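Local structure of uncharacterized esterase YxiM (Bacillus subtilis, 2O14) at residues 170-175 / 238-243; 79-84 / 129-134; 66-71 / 142-147; 161-166 / 198-203; 18-23 / 148-153. The protein is probably an esterase of the GDSL lipolytic family, pairing a manganese-bound galactose-binding-like domain with a hydrolase domain, although its substrate is unknown. All coordinates share one frame; numbering follows the deposited sequence.

From the N terminus, contact 5 closes the longest loop, bringing strand 15-20 back to strand 146-156. Within that loop contact 3 pairs strand 65-69 with the beginning of the same strand 146-156, and within contact 3 lies contact 2, a pairing of strands 80-83 and 131-138. Contacts 3 and 5 therefore belong to one sheet and contact 2 to another, and the two meet through Phe80, which packs on Phe18, Phe20 and Leu150. Strand 146-156 then leads into the hydrolase domain, where contacts 4 and 1 cross, their segments alternating in sequence. Contact 4 joins parallel strands 164-169 and 201-204; contact 1 joins loops following strands 164-169 and 233-237. The centres of contacts 1 and 4 lie about 22 Å apart.

Contact 1 (170-175 / 238-243); sequences DSTVCN and LGINDT
Asp170 lays its carboxylate across the side chain of Ile240 at about a right angle, with OD2 3.4 Å from Ile240 CB. Beyond it, Ile240 CD1 meets Thr172 tip to tip, 3.6 Å from Thr172 OG1, while Leu238 CD2 approaches the backbone N of Asp170. Asn241, next to Ile240, brings ND2 to 3.2 Å from Asp170 CB, the amide turned 79° from the carboxylate. With chi1 at 53°, CG of Asp170 sits between its own N and carbonyl carbon, which lets OD1 fold back in an Asx turn. There OD1 accepts from both Thr172 N and Thr172 OG1, the hydroxyl donating to the syn lone pair of OD1. The other oxygen, OD2, lies 2.6 Å from water 1, which probably donates to it and in turn accepts from Gly239 N and Asn241 N. A second water links the nucleophile assigned by similarity to the opposite loop: it lies 2.6 Å from Ser171 OG and accepts from Asn241 ND2 at 2.7 Å. The sequences are the GDS and GxND blocks of the SGNH hydrolases, in which the asparagine usually helps form the oxyanion hole. Gly209 N also makes a weak hydrogen bond with Ser171 OG. The direct contacts set polar atoms against hydrocarbon, the clear polar links between the loops pass through two waters, and water 2 sits where a substrate oxygen might plausibly bind.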
# COMPACT_ATOMS: atom_id res chain seq x y z
N ASP A 170 -1.54 -8.51 4.02
CA ASP A 170 -2.96 -8.45 4.35
C ASP A 170 -3.27 -7.39 5.42
O ASP A 170 -2.58 -6.37 5.51
CB ASP A 170 -3.45 -9.81 4.85
CG ASP A 170 -2.59 -10.36 5.98
OD1 ASP A 170 -2.14 -9.56 6.83
OD2 ASP A 170 -2.38 -11.60 6.04
N SER A 171 -4.31 -7.64 6.22
CA SER A 171 -4.74 -6.73 7.28
C SER A 171 -3.69 -6.46 8.36
O SER A 171 -3.72 -5.40 9.01
CB SER A 171 -6.00 -7.27 7.95
OG SER A 171 -7.07 -7.40 7.02
N THR A 172 -2.78 -7.40 8.59
CA THR A 172 -1.76 -7.20 9.62
C THR A 172 -0.54 -6.47 9.06
O THR A 172 0.39 -6.15 9.80
CB THR A 172 -1.30 -8.55 10.23
OG1 THR A 172 -0.61 -9.33 9.25
CG2 THR A 172 -2.49 -9.34 10.74
N VAL A 173 -0.56 -6.19 7.75
CA VAL A 173 0.55 -5.52 7.07
C VAL A 173 0.19 -4.17 6.43
O VAL A 173 1.01 -3.25 6.42
CB VAL A 173 1.10 -6.42 5.93
CG1 VAL A 173 2.27 -5.74 5.24
CG2 VAL A 173 1.53 -7.78 6.49
N CYS A 174 -1.03 -4.06 5.92
CA CYS A 174 -1.49 -2.86 5.22
C CYS A 174 -1.54 -1.56 6.01
O CYS A 174 -1.32 -1.52 7.22
CB CYS A 174 -2.88 -3.11 4.63
SG CYS A 174 -4.20 -3.20 5.85
N ASN A 175 -1.82 -0.48 5.28
CA ASN A 175 -1.92 0.85 5.86
C ASN A 175 -3.34 1.15 6.33
O ASN A 175 -4.32 0.75 5.70
CB ASN A 175 -1.55 1.93 4.83
CG ASN A 175 -0.08 1.94 4.49
OD1 ASN A 175 0.77 1.67 5.34
ND2 ASN A 175 0.24 2.28 3.24
N LEU A 238 2.11 -13.07 3.41
CA LEU A 238 0.74 -13.53 3.23
C LEU A 238 0.67 -14.94 3.81
O LEU A 238 1.70 -15.53 4.15
CB LEU A 238 0.37 -13.56 1.74
CG LEU A 238 0.22 -12.20 1.05
CD1 LEU A 238 0.14 -12.39 -0.46
CD2 LEU A 238 -1.03 -11.49 1.56
N GLY A 239 -0.54 -15.46 3.95
CA GLY A 239 -0.70 -16.80 4.50
C GLY A 239 -1.81 -16.87 5.53
O GLY A 239 -2.39 -17.94 5.76
N ILE A 240 -2.13 -15.73 6.14
CA ILE A 240 -3.18 -15.69 7.15
C ILE A 240 -4.55 -16.01 6.55
O ILE A 240 -5.18 -17.01 6.91
CB ILE A 240 -3.22 -14.31 7.85
CG1 ILE A 240 -1.89 -14.07 8.57
CG2 ILE A 240 -4.37 -14.26 8.84
CD1 ILE A 240 -1.82 -12.72 9.27
N ASN A 241 -5.00 -15.17 5.63
CA ASN A 241 -6.30 -15.34 4.99
C ASN A 241 -6.31 -16.54 4.05
O ASN A 241 -7.36 -17.13 3.78
CB ASN A 241 -6.67 -14.07 4.22
CG ASN A 241 -6.78 -12.86 5.14
OD1 ASN A 241 -7.81 -12.65 5.79
ND2 ASN A 241 -5.72 -12.07 5.20
N ASP A 242 -5.13 -16.91 3.57
CA ASP A 242 -5.00 -18.03 2.66
C ASP A 242 -5.48 -19.35 3.25
O ASP A 242 -5.89 -20.25 2.52
CB ASP A 242 -3.54 -18.15 2.22
CG ASP A 242 -3.02 -16.87 1.59
OD1 ASP A 242 -2.85 -15.88 2.32
OD2 ASP A 242 -2.79 -16.86 0.37
N THR A 243 -5.43 -19.47 4.58
CA THR A 243 -5.85 -20.70 5.24
C THR A 243 -7.37 -20.81 5.41
O THR A 243 -7.88 -21.88 5.76
CB THR A 243 -5.18 -20.86 6.63
OG1 THR A 243 -5.53 -19.75 7.46
CG2 THR A 243 -3.67 -20.94 6.48
O HOH W 1 -3.03 -13.44 4.37
O HOH W 2 -6.56 -9.87 6.44

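Contact 2 (79-84 / 129-134); sequences TFNVDL and DGQLNL
Over the face of the Asn81 amide stands ND2 of Asn133, 2.9 Å from OD1 and 82° out of the carbonyl plane, while Thr79 OG1 reaches the same oxygen in that plane. The two amides are turned 69° against each other. Asn133 ND2 also donates to Gln131 OE1, which lies in the Asn133 amide plane. Next along the strands the Gln131 amide and the Asp83 carboxylate are nearly parallel, 13° apart, but stepped, NE2 meeting the syn side of Asp83 OD1 from out of its plane at 2.8 Å. Asp83 OD2 is taken by Tyr38 OH. Antiparallel backbone bonds hold the frame, with Phe80 and Leu134 and then Val82 and Leu132 as hydrogen-bonded pairs. Their side chains form the apolar face of the sheet. Val82 and Leu132 lie side by side there, CG1 to CB 3.6 Å, and Leu84 CD1 packs on the same Leu132 CB at 4.0 Å. The Phe80 ring leads away to meet Phe18 and Phe20 edge-to-face, across the core of the galactose-binding-like domain. One face of the ladder thus consists of linked amide and carboxylate groups and the other of hydrocarbon; two donors on Asn81 OD1 probably restrict rotation of that buried amide.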
# COMPACT_ATOMS: atom_id res chain seq x y z
N THR A 79 -9.90 9.53 -16.50
CA THR A 79 -8.84 10.11 -15.67
C THR A 79 -8.74 11.63 -15.72
O THR A 79 -9.36 12.29 -16.56
CB THR A 79 -7.46 9.59 -16.09
OG1 THR A 79 -7.26 9.85 -17.49
CG2 THR A 79 -7.32 8.10 -15.80
N PHE A 80 -7.96 12.17 -14.80
CA PHE A 80 -7.66 13.59 -14.77
C PHE A 80 -6.27 13.56 -15.40
O PHE A 80 -5.40 12.84 -14.92
CB PHE A 80 -7.55 14.10 -13.34
CG PHE A 80 -6.87 15.44 -13.23
CD1 PHE A 80 -7.48 16.59 -13.71
CD2 PHE A 80 -5.60 15.54 -12.66
CE1 PHE A 80 -6.85 17.83 -13.63
CE2 PHE A 80 -4.95 16.77 -12.58
CZ PHE A 80 -5.58 17.92 -13.06
N ASN A 81 -6.06 14.33 -16.46
CA ASN A 81 -4.75 14.35 -17.10
C ASN A 81 -4.06 15.68 -16.86
O ASN A 81 -4.71 16.72 -16.72
CB ASN A 81 -4.87 14.18 -18.62
CG ASN A 81 -5.77 13.03 -19.01
OD1 ASN A 81 -5.90 12.06 -18.27
ND2 ASN A 81 -6.38 13.14 -20.18
N VAL A 82 -2.73 15.62 -16.79
CA VAL A 82 -1.93 16.82 -16.61
C VAL A 82 -0.61 16.62 -17.34
O VAL A 82 0.15 15.69 -17.06
CB VAL A 82 -1.67 17.13 -15.11
CG1 VAL A 82 -1.13 15.90 -14.40
CG2 VAL A 82 -0.70 18.30 -14.98
N ASP A 83 -0.35 17.48 -18.32
CA ASP A 83 0.89 17.40 -19.08
C ASP A 83 2.03 17.87 -18.19
O ASP A 83 1.91 18.89 -17.51
CB ASP A 83 0.80 18.28 -20.33
CG ASP A 83 -0.31 17.84 -21.27
OD1 ASP A 83 -0.44 16.62 -21.48
OD2 ASP A 83 -1.04 18.71 -21.79
N LEU A 84 3.12 17.11 -18.18
CA LEU A 84 4.28 17.44 -17.35
C LEU A 84 5.59 17.05 -18.03
O LEU A 84 5.68 16.03 -18.70
CB LEU A 84 4.22 16.66 -16.03
CG LEU A 84 2.99 16.77 -15.13
CD1 LEU A 84 3.07 15.71 -14.03
CD2 LEU A 84 2.91 18.17 -14.53
N ASP A 129 5.91 9.66 -20.67
CA ASP A 129 5.24 10.00 -21.93
C ASP A 129 4.77 11.45 -21.93
O ASP A 129 3.96 11.85 -22.77
CB ASP A 129 4.07 9.05 -22.21
CG ASP A 129 3.03 9.05 -21.11
OD1 ASP A 129 2.84 10.11 -20.47
OD2 ASP A 129 2.38 8.00 -20.90
N GLY A 130 5.27 12.22 -20.97
CA GLY A 130 4.93 13.63 -20.87
C GLY A 130 3.55 13.98 -20.34
O GLY A 130 3.11 15.12 -20.48
N GLN A 131 2.87 13.02 -19.72
CA GLN A 131 1.53 13.27 -19.18
C GLN A 131 1.15 12.29 -18.07
O GLN A 131 1.42 11.09 -18.17
CB GLN A 131 0.49 13.18 -20.31
CG GLN A 131 -0.91 13.59 -19.91
CD GLN A 131 -1.90 13.44 -21.05
OE1 GLN A 131 -2.29 12.33 -21.40
NE2 GLN A 131 -2.31 14.56 -21.64
N LEU A 132 0.53 12.82 -17.02
CA LEU A 132 0.10 12.00 -15.88
C LEU A 132 -1.41 11.79 -15.97
O LEU A 132 -2.16 12.74 -16.17
CB LEU A 132 0.44 12.71 -14.57
CG LEU A 132 -0.09 12.08 -13.27
CD1 LEU A 132 0.60 10.74 -13.03
CD2 LEU A 132 0.16 13.02 -12.11
N ASN A 133 -1.85 10.54 -15.84
CA ASN A 133 -3.28 10.22 -15.90
C ASN A 133 -3.65 9.48 -14.63
O ASN A 133 -3.25 8.34 -14.41
CB ASN A 133 -3.57 9.37 -17.14
CG ASN A 133 -2.86 9.89 -18.38
OD1 ASN A 133 -1.69 9.60 -18.60
ND2 ASN A 133 -3.56 10.68 -19.18
N LEU A 134 -4.44 10.16 -13.80
CA LEU A 134 -4.83 9.63 -12.49
C LEU A 134 -6.33 9.59 -12.24
O LEU A 134 -7.10 10.35 -12.83
CB LEU A 134 -4.13 10.48 -11.42
CG LEU A 134 -4.37 10.31 -9.92
CD1 LEU A 134 -3.25 11.00 -9.15
CD2 LEU A 134 -5.73 10.89 -9.54

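Contact 3 (66-71 / 142-147); sequences AVEFLA and GTAFTL
Phe69 turns the edge of its ring to Leu147, CE2 standing 3.9 Å from Leu147 CB, with Phe145 O near the same ring plane. Val67 lies alongside Leu147 and points the same way, its CG2 4.0 Å from that CB, so both a ring edge and a methyl touch the one carbon. The CG of Leu147 is anti to the backbone N (chi1 180°), which carries the branched end onward, toward Val136 of the opposing sheet. These apolar side chains belong to the inner face of a galactose-binding-like beta sandwich. Val67 and Leu147 form an antiparallel hydrogen-bonded pair at the start of strand 146-156, and Phe69 N adds a bond of 2.8 Å to Phe145 O. Glu68 and Thr146, the adjoining non-hydrogen-bonded pair, put their side chains on the reverse face. There Thr146 CG2 lies 4.1 Å from Glu68 CB, while Thr146 OG1 is bonded to Asn97 O. The extended Glu68 chain runs on past Thr146 until OE2 rests 3.7 Å from Ala144 CB. Where the strands part, water 3 bridges them, donating to Glu68 OE2 and, at 2.7 Å, to Phe69 O while accepting from Phe145 N.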
# COMPACT_ATOMS: atom_id res chain seq x y z
N ALA A 66 -15.17 18.51 -4.14
CA ALA A 66 -14.43 17.50 -4.89
C ALA A 66 -15.14 17.09 -6.16
O ALA A 66 -16.20 17.60 -6.49
CB ALA A 66 -14.21 16.27 -4.00
N VAL A 67 -14.51 16.17 -6.89
CA VAL A 67 -15.08 15.61 -8.11
C VAL A 67 -15.21 14.13 -7.80
O VAL A 67 -14.39 13.58 -7.05
CB VAL A 67 -14.17 15.77 -9.35
CG1 VAL A 67 -14.22 17.21 -9.86
CG2 VAL A 67 -12.75 15.38 -8.99
N GLU A 68 -16.23 13.49 -8.35
CA GLU A 68 -16.42 12.06 -8.14
C GLU A 68 -16.23 11.29 -9.44
O GLU A 68 -16.75 11.68 -10.49
CB GLU A 68 -17.83 11.79 -7.61
CG GLU A 68 -18.06 10.33 -7.31
CD GLU A 68 -19.43 10.07 -6.73
OE1 GLU A 68 -20.11 11.05 -6.34
OE2 GLU A 68 -19.83 8.89 -6.66
N PHE A 69 -15.45 10.22 -9.39
CA PHE A 69 -15.22 9.41 -10.57
C PHE A 69 -16.36 8.40 -10.65
O PHE A 69 -16.46 7.49 -9.81
CB PHE A 69 -13.88 8.69 -10.47
CG PHE A 69 -12.70 9.62 -10.54
CD1 PHE A 69 -11.97 9.75 -11.72
CD2 PHE A 69 -12.31 10.37 -9.44
CE1 PHE A 69 -10.87 10.61 -11.80
CE2 PHE A 69 -11.21 11.24 -9.50
CZ PHE A 69 -10.50 11.35 -10.68
N LEU A 70 -17.23 8.57 -11.64
CA LEU A 70 -18.38 7.70 -11.84
C LEU A 70 -17.99 6.40 -12.56
O LEU A 70 -18.64 5.37 -12.41
CB LEU A 70 -19.47 8.43 -12.63
CG LEU A 70 -19.97 9.72 -11.96
CD1 LEU A 70 -21.05 10.36 -12.81
CD2 LEU A 70 -20.50 9.39 -10.57
N ALA A 71 -16.93 6.48 -13.35
CA ALA A 71 -16.40 5.33 -14.05
C ALA A 71 -15.02 5.17 -13.41
O ALA A 71 -14.35 6.17 -13.15
CB ALA A 71 -16.28 5.61 -15.53
N GLY A 142 -19.23 0.27 -4.45
CA GLY A 142 -20.47 0.84 -3.98
C GLY A 142 -20.33 2.16 -3.26
O GLY A 142 -21.33 2.82 -2.96
N THR A 143 -19.10 2.56 -2.95
CA THR A 143 -18.88 3.83 -2.26
C THR A 143 -18.39 4.90 -3.25
O THR A 143 -18.03 4.59 -4.38
CB THR A 143 -17.87 3.66 -1.10
OG1 THR A 143 -16.64 3.12 -1.59
CG2 THR A 143 -18.44 2.72 -0.05
N ALA A 144 -18.40 6.15 -2.81
CA ALA A 144 -17.98 7.26 -3.66
C ALA A 144 -16.47 7.41 -3.77
O ALA A 144 -15.76 7.47 -2.76
CB ALA A 144 -18.59 8.56 -3.16
N PHE A 145 -15.97 7.46 -5.01
CA PHE A 145 -14.54 7.63 -5.25
C PHE A 145 -14.38 9.10 -5.62
O PHE A 145 -14.65 9.51 -6.75
CB PHE A 145 -14.11 6.69 -6.38
CG PHE A 145 -14.42 5.25 -6.09
CD1 PHE A 145 -14.08 4.69 -4.86
CD2 PHE A 145 -15.11 4.47 -7.01
CE1 PHE A 145 -14.41 3.37 -4.56
CE2 PHE A 145 -15.45 3.15 -6.72
CZ PHE A 145 -15.10 2.60 -5.49
N THR A 146 -13.95 9.89 -4.64
CA THR A 146 -13.81 11.33 -4.80
C THR A 146 -12.40 11.88 -4.64
O THR A 146 -11.57 11.30 -3.94
CB THR A 146 -14.69 12.03 -3.78
OG1 THR A 146 -14.23 11.70 -2.46
CG2 THR A 146 -16.14 11.59 -3.91
N LEU A 147 -12.16 13.03 -5.26
CA LEU A 147 -10.86 13.68 -5.21
C LEU A 147 -11.03 15.18 -4.90
O LEU A 147 -11.72 15.88 -5.64
CB LEU A 147 -10.13 13.49 -6.55
CG LEU A 147 -8.74 14.12 -6.67
CD1 LEU A 147 -7.80 13.52 -5.63
CD2 LEU A 147 -8.19 13.92 -8.07
O HOH W 3 -17.62 6.95 -7.48

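Contact 4 (161-166 / 198-203); sequences TNRTIY and HTFQVR
A beta-alpha-beta crossover of the hydrolase domain begins and ends here: strand 164-169 and strand 201-204, with helix 187-190 between them in the chain, run parallel at the border of the five-stranded sheet, 201-204 being outermost. The axes of the short strand segments 164-166 and 201-203 approach to 4.5 Å at 18°. The backbone ladder zigzags from Gln201 N to Arg163 O, from Ile165 N to Gln201 O, and from Arg203 N to Ile165 O, the last at 2.9 Å. Phe200 is gripped from two directions. Ile165 CD1 sits over one face of its ring, 3.8 Å from the centroid and 22° off the normal, a CH-pi contact. Arg163 comes across the ring's CE2-CZ side with its chain extended; NE is 3.2 Å from Phe200 CE2, and the guanidinium is tilted 55° to the ring, with CZ of Phe200 over one of its faces. On the other face of the sheet Arg203 and Tyr166 run side by side, Arg203 CD 3.4 Å from Tyr166 CE1; the bend at the third torsion of Arg203 then directs its guanidinium. Thr164 touches both, its CG2 3.7 Å from Arg203 CG and over the centre of the Tyr166 ring, while its OG1 donates to Asn162 O. Arg163 thus offers its chain and a guanidinium face to Phe200, and Arg203 its CD to Tyr166, while Arg163 NE is satisfied by Gly231 O and Arg203 NH2 has a weak partner in Gln110 OE1, so the border of the sheet combines apolar cover with charged groups.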
# COMPACT_ATOMS: atom_id res chain seq x y z
N THR A 161 12.51 5.84 -10.81
CA THR A 161 12.12 5.74 -9.41
C THR A 161 13.32 5.66 -8.47
O THR A 161 14.41 5.23 -8.87
CB THR A 161 11.29 4.48 -9.17
OG1 THR A 161 12.09 3.32 -9.46
CG2 THR A 161 10.05 4.46 -10.06
N ASN A 162 13.11 6.07 -7.22
CA ASN A 162 14.16 5.99 -6.22
C ASN A 162 14.13 4.57 -5.66
O ASN A 162 13.18 3.83 -5.89
CB ASN A 162 13.91 6.99 -5.08
CG ASN A 162 14.23 8.42 -5.47
OD1 ASN A 162 15.30 8.70 -6.00
ND2 ASN A 162 13.30 9.33 -5.20
N ARG A 163 15.17 4.19 -4.92
CA ARG A 163 15.22 2.86 -4.33
C ARG A 163 13.98 2.70 -3.46
O ARG A 163 13.65 3.59 -2.66
CB ARG A 163 16.48 2.71 -3.50
CG ARG A 163 16.88 1.28 -3.25
CD ARG A 163 18.24 1.22 -2.60
NE ARG A 163 18.68 -0.15 -2.38
CZ ARG A 163 19.84 -0.46 -1.81
NH1 ARG A 163 20.66 0.50 -1.40
NH2 ARG A 163 20.16 -1.74 -1.64
N THR A 164 13.28 1.58 -3.60
CA THR A 164 12.05 1.39 -2.84
C THR A 164 11.81 -0.01 -2.30
O THR A 164 12.24 -0.99 -2.89
CB THR A 164 10.82 1.74 -3.72
OG1 THR A 164 11.03 3.01 -4.36
CG2 THR A 164 9.56 1.79 -2.87
N ILE A 165 11.10 -0.06 -1.18
CA ILE A 165 10.71 -1.32 -0.57
C ILE A 165 9.22 -1.46 -0.89
O ILE A 165 8.41 -0.68 -0.39
CB ILE A 165 10.83 -1.29 0.97
CG1 ILE A 165 12.26 -1.00 1.40
CG2 ILE A 165 10.37 -2.64 1.54
CD1 ILE A 165 13.23 -2.08 1.02
N TYR A 166 8.86 -2.42 -1.74
CA TYR A 166 7.45 -2.63 -2.08
C TYR A 166 6.91 -3.69 -1.14
O TYR A 166 7.43 -4.81 -1.09
CB TYR A 166 7.32 -3.09 -3.53
CG TYR A 166 7.73 -2.03 -4.53
CD1 TYR A 166 6.83 -1.07 -4.97
CD2 TYR A 166 9.04 -1.97 -5.00
CE1 TYR A 166 7.21 -0.07 -5.86
CE2 TYR A 166 9.44 -0.97 -5.89
CZ TYR A 166 8.52 -0.03 -6.31
OH TYR A 166 8.92 0.96 -7.18
N HIS A 198 16.32 8.11 3.37
CA HIS A 198 17.28 8.60 2.38
C HIS A 198 17.85 7.42 1.61
O HIS A 198 18.62 7.59 0.67
CB HIS A 198 18.41 9.36 3.08
CG HIS A 198 17.94 10.40 4.05
ND1 HIS A 198 17.17 11.48 3.66
CD2 HIS A 198 18.11 10.52 5.39
CE1 HIS A 198 16.88 12.21 4.72
NE2 HIS A 198 17.44 11.65 5.78
N THR A 199 17.48 6.21 2.03
CA THR A 199 17.95 4.99 1.38
C THR A 199 16.82 4.28 0.66
O THR A 199 16.99 3.80 -0.47
CB THR A 199 18.55 4.01 2.41
OG1 THR A 199 19.63 4.64 3.11
CG2 THR A 199 19.08 2.76 1.71
N PHE A 200 15.66 4.21 1.30
CA PHE A 200 14.51 3.54 0.71
C PHE A 200 13.21 4.31 0.80
O PHE A 200 12.98 5.07 1.74
CB PHE A 200 14.24 2.19 1.38
CG PHE A 200 15.33 1.18 1.21
CD1 PHE A 200 16.19 0.88 2.26
CD2 PHE A 200 15.46 0.49 0.01
CE1 PHE A 200 17.16 -0.10 2.13
CE2 PHE A 200 16.44 -0.50 -0.13
CZ PHE A 200 17.29 -0.80 0.93
N GLN A 201 12.36 4.09 -0.19
CA GLN A 201 11.02 4.65 -0.21
C GLN A 201 10.24 3.42 0.21
O GLN A 201 10.65 2.29 -0.09
CB GLN A 201 10.60 5.06 -1.63
CG GLN A 201 11.02 6.45 -2.06
CD GLN A 201 10.56 7.52 -1.09
OE1 GLN A 201 11.26 7.84 -0.13
NE2 GLN A 201 9.37 8.08 -1.34
N VAL A 202 9.13 3.60 0.90
CA VAL A 202 8.33 2.46 1.30
C VAL A 202 6.94 2.57 0.68
O VAL A 202 6.23 3.54 0.93
CB VAL A 202 8.18 2.37 2.84
CG1 VAL A 202 7.32 1.18 3.21
CG2 VAL A 202 9.54 2.26 3.50
N ARG A 203 6.57 1.61 -0.15
CA ARG A 203 5.25 1.61 -0.77
C ARG A 203 4.51 0.37 -0.27
O ARG A 203 4.73 -0.73 -0.76
CB ARG A 203 5.36 1.61 -2.30
CG ARG A 203 6.00 2.87 -2.88
CD ARG A 203 6.11 2.78 -4.40
NE ARG A 203 4.80 2.81 -5.05
CZ ARG A 203 4.20 3.91 -5.48
NH1 ARG A 203 4.79 5.09 -5.34
NH2 ARG A 203 3.00 3.83 -6.04
O HOH W 4 15.02 6.14 -2.04

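Contact 5 (18-23 / 148-153); sequences FDFGSG and SALKIK. With MN (manganese (II) ion), chain B.
Phe20 makes the closest apolar side-chain contact between these strands: its ring turns an edge to the opposite strand, with CE2 3.5 Å from Leu150 CG and CD2 3.7 Å from Ala149 CA. Its CG lies anti to the carbonyl carbon (chi1 -64°), which swings the ring alongside the partner strand. Farther along the side-chain contact is looser; Phe18 CE2 is 4.1 Å from Ile152 CD1, again at the ring edge. Phe18 and Leu150 form an antiparallel hydrogen-bonded pair, Phe18 N to Leu150 O at 2.9 Å with the return bond from Leu150 N. Phe20 N adds a third bond, to Ser148 O. Ser148 and Ala149 both face Thr94 on the other neighbouring strand, a classic beta bulge. On the opposite face Asp19 reaches a metal site that includes two waters. Its CG anti to the backbone N (chi1 168°), Asp19 extends its carboxylate to manganese and grips it with both oxygens, OD1 at 2.4 Å and OD2 at 2.3 Å. Waters 5 and 6 bind the ion as well, at 2.3 and 2.2 Å from the manganese, and Ser24 and Asp65 help complete the site. Asp19 OD2 also receives a bond from Glu26 N, and Ser148 OG is bonded to Asp65 O, so a residue of the pairing strand touches a metal ligand from the second shell. Aromatic and aliphatic packing inside, with a metal site on the outer side of the sheet, is consistent with the beta sandwich of galactose-binding-like domains, many of which carry a metal ion.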
# COMPACT_ATOMS: atom_id res chain seq x y z
N PHE A 18 -3.92 21.57 -7.74
CA PHE A 18 -5.29 21.54 -8.23
C PHE A 18 -6.31 21.37 -7.12
O PHE A 18 -6.18 20.49 -6.28
CB PHE A 18 -5.44 20.40 -9.25
CG PHE A 18 -4.51 20.52 -10.43
CD1 PHE A 18 -4.75 21.46 -11.43
CD2 PHE A 18 -3.38 19.72 -10.52
CE1 PHE A 18 -3.87 21.60 -12.51
CE2 PHE A 18 -2.49 19.85 -11.60
CZ PHE A 18 -2.74 20.79 -12.59
N ASP A 19 -7.31 22.24 -7.11
CA ASP A 19 -8.39 22.20 -6.12
C ASP A 19 -9.63 21.75 -6.88
O ASP A 19 -10.26 22.54 -7.58
CB ASP A 19 -8.60 23.58 -5.49
CG ASP A 19 -9.89 23.67 -4.68
OD1 ASP A 19 -10.37 22.62 -4.22
OD2 ASP A 19 -10.42 24.79 -4.48
N PHE A 20 -9.97 20.47 -6.75
CA PHE A 20 -11.11 19.89 -7.45
C PHE A 20 -12.46 20.21 -6.82
O PHE A 20 -12.61 20.18 -5.60
CB PHE A 20 -10.92 18.37 -7.53
CG PHE A 20 -9.73 17.96 -8.35
CD1 PHE A 20 -9.82 17.86 -9.74
CD2 PHE A 20 -8.50 17.71 -7.74
CE1 PHE A 20 -8.71 17.50 -10.51
CE2 PHE A 20 -7.38 17.35 -8.50
CZ PHE A 20 -7.49 17.25 -9.89
N GLY A 21 -13.44 20.49 -7.67
CA GLY A 21 -14.77 20.81 -7.19
C GLY A 21 -15.25 22.14 -7.74
O GLY A 21 -14.47 22.89 -8.32
N SER A 22 -16.53 22.45 -7.54
CA SER A 22 -17.08 23.71 -8.04
C SER A 22 -17.59 24.66 -6.95
O SER A 22 -18.03 25.77 -7.26
CB SER A 22 -18.21 23.42 -9.02
OG SER A 22 -19.25 22.67 -8.40
N GLY A 23 -17.53 24.25 -5.69
CA GLY A 23 -18.04 25.10 -4.63
C GLY A 23 -17.19 26.32 -4.30
O GLY A 23 -17.68 27.45 -4.30
N SER A 148 -10.41 15.66 -3.82
CA SER A 148 -10.52 17.07 -3.46
C SER A 148 -9.35 17.91 -3.94
O SER A 148 -9.52 19.07 -4.31
CB SER A 148 -10.63 17.25 -1.93
OG SER A 148 -11.94 17.00 -1.47
N ALA A 149 -8.14 17.35 -3.93
CA ALA A 149 -6.99 18.13 -4.36
C ALA A 149 -5.79 17.29 -4.75
O ALA A 149 -5.69 16.13 -4.39
CB ALA A 149 -6.59 19.11 -3.27
N LEU A 150 -4.87 17.91 -5.48
CA LEU A 150 -3.64 17.26 -5.88
C LEU A 150 -2.51 18.27 -5.81
O LEU A 150 -2.69 19.44 -6.16
CB LEU A 150 -3.71 16.75 -7.32
CG LEU A 150 -4.49 15.48 -7.66
CD1 LEU A 150 -4.29 15.17 -9.15
CD2 LEU A 150 -3.99 14.32 -6.81
N LYS A 151 -1.36 17.82 -5.34
CA LYS A 151 -0.16 18.63 -5.27
C LYS A 151 0.89 17.78 -5.98
O LYS A 151 1.23 16.70 -5.51
CB LYS A 151 0.28 18.90 -3.83
CG LYS A 151 -0.44 20.07 -3.17
CD LYS A 151 0.23 20.41 -1.85
CE LYS A 151 -0.35 21.68 -1.23
NZ LYS A 151 0.39 22.06 0.01
N ILE A 152 1.37 18.27 -7.11
CA ILE A 152 2.35 17.56 -7.90
C ILE A 152 3.67 18.34 -7.94
O ILE A 152 3.71 19.47 -8.43
CB ILE A 152 1.81 17.34 -9.32
CG1 ILE A 152 0.48 16.58 -9.23
CG2 ILE A 152 2.81 16.58 -10.18
CD1 ILE A 152 -0.33 16.57 -10.51
N LYS A 153 4.73 17.73 -7.42
CA LYS A 153 6.03 18.39 -7.37
C LYS A 153 7.11 17.54 -8.05
O LYS A 153 7.21 16.34 -7.81
CB LYS A 153 6.41 18.65 -5.91
CG LYS A 153 7.56 19.62 -5.75
CD LYS A 153 7.95 19.82 -4.29
CE LYS A 153 8.65 18.60 -3.73
NZ LYS A 153 9.23 18.88 -2.38
MN MN B . -12.47 23.80 -4.09
O HOH W 5 -12.32 23.59 -6.42
O HOH W 6 -12.46 24.39 -2.01